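Local coordinates for protein enoyl-CoA hydratase (Bacillus halodurans, PDB 3LKE) that belongs to the crotonase superfamily and probably adds water across the double bond of enoyl-CoA thioesters, at residues A[134-139]-A[170-175]; A[97-102]-A[222-227]. All blocks are in the same frame, centred on the assembly; numbering follows the deposited sequence.

Interaction 1 (A[134-139]-A[170-175])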
loop_
_atom_site.group_PDB
_atom_site.type_symbol
_atom_site.label_atom_id
_atom_site.label_comp_id
_atom_site.label_asym_id
_atom_site.label_seq_id
_atom_site.Cartn_x
_atom_site.Cartn_y
_atom_site.Cartn_z
ATOM N N PHE A 134 11.022 20.935 -4.421
ATOM C CA PHE A 134 11.517 19.577 -4.228
ATOM C C PHE A 134 12.104 19.047 -5.525
ATOM O O PHE A 134 11.684 19.450 -6.605
ATOM C CB PHE A 134 10.354 18.671 -3.798
ATOM C CG PHE A 134 9.665 19.132 -2.544
ATOM C CD1 PHE A 134 10.069 18.654 -1.311
ATOM C CD2 PHE A 134 8.616 20.038 -2.604
ATOM C CE1 PHE A 134 9.439 19.066 -0.148
ATOM C CE2 PHE A 134 7.987 20.459 -1.447
ATOM C CZ PHE A 134 8.405 19.965 -0.214
ATOM N N LEU A 135 13.072 18.144 -5.409
ATOM C CA LEU A 135 13.748 17.582 -6.574
ATOM C C LEU A 135 14.275 16.174 -6.291
ATOM O O LEU A 135 14.846 15.922 -5.242
ATOM C CB LEU A 135 14.903 18.503 -6.999
ATOM C CG LEU A 135 15.735 18.096 -8.225
ATOM C CD1 LEU A 135 14.879 18.115 -9.479
ATOM C CD2 LEU A 135 16.944 19.030 -8.374
ATOM N N GLU A 136 14.059 15.262 -7.236
ATOM C CA GLU A 136 14.638 13.923 -7.196
ATOM C C GLU A 136 15.377 13.755 -8.517
ATOM O O GLU A 136 14.751 13.574 -9.558
ATOM C CB GLU A 136 13.534 12.872 -7.093
ATOM C CG GLU A 136 12.580 13.121 -5.946
ATOM C CD GLU A 136 13.160 12.720 -4.609
ATOM O OE1 GLU A 136 14.312 12.231 -4.576
ATOM O OE2 GLU A 136 12.457 12.880 -3.588
ATOM N N ASN A 137 16.699 13.838 -8.484
ATOM C CA ASN A 137 17.447 13.981 -9.722
ATOM C C ASN A 137 18.354 12.805 -10.041
ATOM O O ASN A 137 19.294 12.934 -10.825
ATOM C CB ASN A 137 18.263 15.271 -9.696
ATOM C CG ASN A 137 18.524 15.821 -11.080
ATOM O OD1 ASN A 137 17.703 15.675 -11.990
ATOM N ND2 ASN A 137 19.671 16.480 -11.243
ATOM N N PHE A 138 18.066 11.664 -9.430
ATOM C CA PHE A 138 18.897 10.473 -9.588
ATOM C C PHE A 138 19.038 10.035 -11.051
ATOM O O PHE A 138 20.107 9.585 -11.459
ATOM C CB PHE A 138 18.329 9.299 -8.787
ATOM C CG PHE A 138 18.143 9.580 -7.323
ATOM C CD1 PHE A 138 19.223 9.548 -6.452
ATOM C CD2 PHE A 138 16.878 9.845 -6.810
ATOM C CE1 PHE A 138 19.052 9.792 -5.108
ATOM C CE2 PHE A 138 16.701 10.111 -5.449
ATOM C CZ PHE A 138 17.786 10.072 -4.602
ATOM N N HIS A 139 17.958 10.154 -11.824
ATOM C CA HIS A 139 17.933 9.638 -13.208
ATOM C C HIS A 139 19.001 10.315 -14.075
ATOM O O HIS A 139 19.787 9.650 -14.753
ATOM C CB HIS A 139 16.543 9.840 -13.821
ATOM C CG HIS A 139 16.376 9.244 -15.189
ATOM N ND1 HIS A 139 16.351 7.885 -15.416
ATOM C CD2 HIS A 139 16.183 9.829 -16.396
ATOM C CE1 HIS A 139 16.162 7.658 -16.706
ATOM N NE2 HIS A 139 16.056 8.822 -17.322
ATOM N N LYS A 170 11.953 16.638 -12.372
ATOM C CA LYS A 170 11.624 18.054 -12.405
ATOM C C LYS A 170 11.543 18.640 -11.004
ATOM O O LYS A 170 11.144 17.958 -10.065
ATOM C CB LYS A 170 10.292 18.273 -13.121
ATOM C CG LYS A 170 10.295 17.835 -14.574
ATOM C CD LYS A 170 9.035 18.277 -15.303
ATOM C CE LYS A 170 7.791 17.579 -14.766
ATOM N NZ LYS A 170 7.391 18.089 -13.425
ATOM N N LEU A 171 11.929 19.904 -10.865
ATOM C CA LEU A 171 11.635 20.632 -9.638
ATOM C C LEU A 171 10.119 20.657 -9.485
ATOM O O LEU A 171 9.411 21.061 -10.407
ATOM C CB LEU A 171 12.170 22.061 -9.717
ATOM C CG LEU A 171 13.544 22.327 -9.108
ATOM C CD1 LEU A 171 14.141 23.610 -9.685
ATOM C CD2 LEU A 171 13.458 22.394 -7.581
ATOM N N PHE A 172 9.608 20.197 -8.350
ATOM C CA PHE A 172 8.165 20.197 -8.170
ATOM C C PHE A 172 7.730 20.949 -6.917
ATOM O O PHE A 172 8.505 21.137 -5.991
ATOM C CB PHE A 172 7.558 18.781 -8.249
ATOM C CG PHE A 172 8.087 17.803 -7.224
ATOM C CD1 PHE A 172 9.230 17.060 -7.477
ATOM C CD2 PHE A 172 7.397 17.578 -6.035
ATOM C CE1 PHE A 172 9.706 16.144 -6.550
ATOM C CE2 PHE A 172 7.861 16.655 -5.103
ATOM C CZ PHE A 172 9.021 15.933 -5.367
ATOM N N THR A 173 6.473 21.373 -6.915
ATOM C CA THR A 173 5.974 22.293 -5.911
ATOM C C THR A 173 5.488 21.572 -4.669
ATOM O O THR A 173 5.268 20.359 -4.677
ATOM C CB THR A 173 4.773 23.083 -6.450
ATOM O OG1 THR A 173 3.717 22.170 -6.762
ATOM C CG2 THR A 173 5.158 23.859 -7.695
ATOM N N SER A 174 5.282 22.347 -3.615
ATOM C CA SER A 174 4.655 21.845 -2.407
ATOM C C SER A 174 3.274 21.266 -2.722
ATOM O O SER A 174 2.868 20.260 -2.148
ATOM C CB SER A 174 4.544 22.971 -1.373
ATOM O OG SER A 174 3.873 24.092 -1.927
ATOM N N GLU A 175 2.545 21.909 -3.628
ATOM C CA GLU A 175 1.223 21.409 -3.997
ATOM C C GLU A 175 1.337 19.994 -4.557
ATOM O O GLU A 175 0.542 19.113 -4.213
ATOM C CB GLU A 175 0.543 22.326 -5.015
ATOM C CG GLU A 175 -0.335 23.396 -4.384
ATOM C CD GLU A 175 -1.507 22.809 -3.608
ATOM O OE1 GLU A 175 -2.183 21.899 -4.137
ATOM O OE2 GLU A 175 -1.761 23.262 -2.469
HETATM O O HOH W 1 12.017 15.616 -9.045
#

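Interaction 2 (A[97-102]-A[222-227])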
loop_
_atom_site.group_PDB
_atom_site.type_symbol
_atom_site.label_atom_id
_atom_site.label_comp_id
_atom_site.label_asym_id
_atom_site.label_seq_id
_atom_site.Cartn_x
_atom_site.Cartn_y
_atom_site.Cartn_z
ATOM N N ILE A 97 15.550 8.023 12.974
ATOM C CA ILE A 97 14.314 8.787 12.911
ATOM C C ILE A 97 13.156 7.806 12.830
ATOM O O ILE A 97 12.227 7.873 13.619
ATOM C CB ILE A 97 14.279 9.717 11.687
ATOM C CG1 ILE A 97 15.365 10.788 11.817
ATOM C CG2 ILE A 97 12.901 10.384 11.537
ATOM C CD1 ILE A 97 15.550 11.616 10.566
ATOM N N PHE A 98 13.242 6.883 11.879
ATOM C CA PHE A 98 12.167 5.933 11.650
ATOM C C PHE A 98 11.780 5.167 12.909
ATOM O O PHE A 98 10.604 4.924 13.155
ATOM C CB PHE A 98 12.562 4.937 10.563
ATOM C CG PHE A 98 11.420 4.077 10.107
ATOM C CD1 PHE A 98 10.464 4.574 9.235
ATOM C CD2 PHE A 98 11.307 2.765 10.540
ATOM C CE1 PHE A 98 9.413 3.773 8.804
ATOM C CE2 PHE A 98 10.246 1.957 10.110
ATOM C CZ PHE A 98 9.311 2.464 9.245
ATOM N N THR A 99 12.770 4.770 13.699
ATOM C CA THR A 99 12.497 3.962 14.881
ATOM C C THR A 99 12.334 4.813 16.139
ATOM O O THR A 99 12.300 4.286 17.251
ATOM C CB THR A 99 13.599 2.908 15.139
ATOM O OG1 THR A 99 14.878 3.551 15.248
ATOM C CG2 THR A 99 13.655 1.870 14.012
ATOM N N SER A 100 12.256 6.129 15.978
ATOM C CA SER A 100 12.032 6.986 17.140
ATOM C C SER A 100 10.710 6.651 17.817
ATOM O O SER A 100 9.699 6.462 17.144
ATOM C CB SER A 100 12.019 8.455 16.740
ATOM O OG SER A 100 11.724 9.276 17.868
ATOM N N PRO A 101 10.710 6.573 19.158
ATOM C CA PRO A 101 9.479 6.405 19.945
ATOM C C PRO A 101 8.685 7.706 20.099
ATOM O O PRO A 101 7.522 7.689 20.521
ATOM C CB PRO A 101 10.006 5.957 21.310
ATOM C CG PRO A 101 11.354 6.622 21.411
ATOM C CD PRO A 101 11.920 6.584 20.007
ATOM N N LYS A 102 9.311 8.830 19.745
ATOM C CA LYS A 102 8.680 10.138 19.856
ATOM C C LYS A 102 7.950 10.463 18.570
ATOM O O LYS A 102 8.276 9.913 17.514
ATOM C CB LYS A 102 9.744 11.222 20.094
ATOM C CG LYS A 102 10.804 10.822 21.099
ATOM C CD LYS A 102 10.175 10.562 22.449
ATOM C CE LYS A 102 11.229 10.214 23.495
ATOM N NZ LYS A 102 10.605 10.086 24.843
ATOM N N LYS A 222 7.239 -5.034 11.353
ATOM C CA LYS A 222 8.569 -5.484 10.953
ATOM C C LYS A 222 9.284 -4.510 10.015
ATOM O O LYS A 222 10.365 -4.812 9.507
ATOM C CB LYS A 222 8.462 -6.851 10.270
ATOM C CG LYS A 222 7.856 -7.920 11.155
ATOM C CD LYS A 222 8.713 -8.141 12.393
ATOM C CE LYS A 222 8.010 -9.045 13.403
ATOM N NZ LYS A 222 7.646 -10.364 12.809
ATOM N N ALA A 223 8.679 -3.348 9.786
ATOM C CA ALA A 223 9.192 -2.404 8.801
ATOM C C ALA A 223 10.610 -1.919 9.103
ATOM O O ALA A 223 11.405 -1.710 8.193
ATOM C CB ALA A 223 8.236 -1.222 8.646
ATOM N N ALA A 224 10.939 -1.747 10.377
ATOM C CA ALA A 224 12.266 -1.233 10.704
ATOM C C ALA A 224 13.361 -2.188 10.228
ATOM O O ALA A 224 14.411 -1.755 9.750
ATOM C CB ALA A 224 12.387 -0.962 12.196
ATOM N N GLU A 225 13.119 -3.491 10.355
ATOM C CA GLU A 225 14.101 -4.477 9.914
ATOM C C GLU A 225 14.220 -4.454 8.395
ATOM O O GLU A 225 15.319 -4.540 7.834
ATOM C CB GLU A 225 13.715 -5.878 10.394
ATOM C CG GLU A 225 14.669 -6.961 9.931
ATOM C CD GLU A 225 16.099 -6.698 10.369
ATOM O OE1 GLU A 225 16.294 -6.265 11.529
ATOM O OE2 GLU A 225 17.023 -6.927 9.556
ATOM N N GLU A 226 13.077 -4.329 7.731
ATOM C CA GLU A 226 13.041 -4.235 6.285
ATOM C C GLU A 226 13.760 -2.995 5.766
ATOM O O GLU A 226 14.457 -3.057 4.755
ATOM C CB GLU A 226 11.594 -4.264 5.797
ATOM C CG GLU A 226 10.890 -5.535 6.197
ATOM C CD GLU A 226 11.688 -6.771 5.826
ATOM O OE1 GLU A 226 11.936 -6.983 4.617
ATOM O OE2 GLU A 226 12.073 -7.529 6.747
ATOM N N LEU A 227 13.566 -1.870 6.446
ATOM C CA LEU A 227 14.243 -0.630 6.075
ATOM C C LEU A 227 15.751 -0.808 6.254
ATOM O O LEU A 227 16.560 -0.421 5.396
ATOM C CB LEU A 227 13.732 0.538 6.935
ATOM C CG LEU A 227 14.492 1.863 6.797
ATOM C CD1 LEU A 227 14.578 2.289 5.318
ATOM C CD2 LEU A 227 13.828 2.932 7.650
#

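Interaction 1 (A[134-139]-A[170-175])
One face of the Phe172 ring receives CB of Phe134, whose distance to the ring centroid is 3.6 Å at 19° off the normal, a CH-pi contact displaced toward the rim, near CZ and CE2. CG of Glu136 meets that ring at its edge. Around the Phe134 ring, the edge is taken by Phe172 O and by the backbone of Ser174, with CE2 of Phe134 3.7 Å from Ser174 CA. The two ring planes lie 22° apart, yet their centroids are separated by 5.6 Å, so the rings are slid past one another and hardly overlap. With chi1 of 59°, Phe172 carries its CG between its own backbone N and carbonyl carbon, which turns the ring back toward CB and the carbonyl of Phe134.

Beneath the rings, Phe134 and Phe172 form an antiparallel hydrogen-bonded pair: Phe134 N to Phe172 O is 3.0 Å and Phe172 N to Phe134 O is 2.8 Å. One water extends the pairing, accepting from Glu136 N and donating to Lys170 O. The carboxylate of Glu136 turns instead to Asn118. Within the crotonase-like fold, strand 133-135 is the middle of a small three-stranded sheet, between 111-113 and 172-173, and helix 174-180 starts directly after the pairing.

Interaction 2 (A[97-102]-A[222-227])
Phe98 meets helix 223-241 with two different parts of its ring: a face receives Leu227, while the rim points at the first turn of the helix. This is helix-end packing within the crotonase fold, joining the C-terminal end of helix 81-98 to the N-terminal turn of 223-241. The evidence for the face contact is the position of Leu227 CD2, 4.0 Å from the Phe98 ring centroid and 27° off its normal, which qualifies as CH-pi. At the rim, near the ring plane, Phe98 CZ lies 3.9 Å from Ala223 CB, and Phe98 CE2 lies 3.8 Å from Ala224 N. CG of Phe98 stands anti to its backbone N (chi1 -170°), which carries the ring out from the helix end to the opposing turn. CG of Leu227 is also anti to its backbone N (chi1 172°), which directs the branched end at the ring, where CD2 is the methyl that touches.

The contact is van der Waals packing, chiefly between apolar side chains; polar groups nearby turn to other partners. Lys220 makes a cation-pi contact with the Phe98 ring and also donates to Phe98 O, so it binds both the side chain and the backbone of this helix end. Tyr151 of helix 149-157 packs on Ala223 and Leu227, and a glycerol, probably from the crystallisation liquor, lies about 3 Å from the Phe98 side chain. Thr99 divides its two branches: OG1 bonds to Leu95 O, whereas CG2 reaches Ala224 CB at 3.6 Å.

In the fold
The two contacts lie on opposite sides of the chain's centre, with their own centres 25 Å apart and nearest atoms about 13 Å apart. Each is partly buried: interaction 1 sets buried Phe134 and Phe172 beside exposed Leu171, interaction 2 buried Phe98 and Leu227 beside exposed Thr99. They share no helix or strand. Along the sequence, 134-139 and 170-175 fall inside the long loop closed by 97-102 and 222-227. Interaction 1 pairs strands, combining two backbone hydrogen bonds, a water bridge and a CH-pi contact over 369 Å² of buried surface, whereas interaction 2 brings two helix ends together through apolar side chains and buries 197 Å². In both, a phenylalanine ring receives an aliphatic carbon over one face.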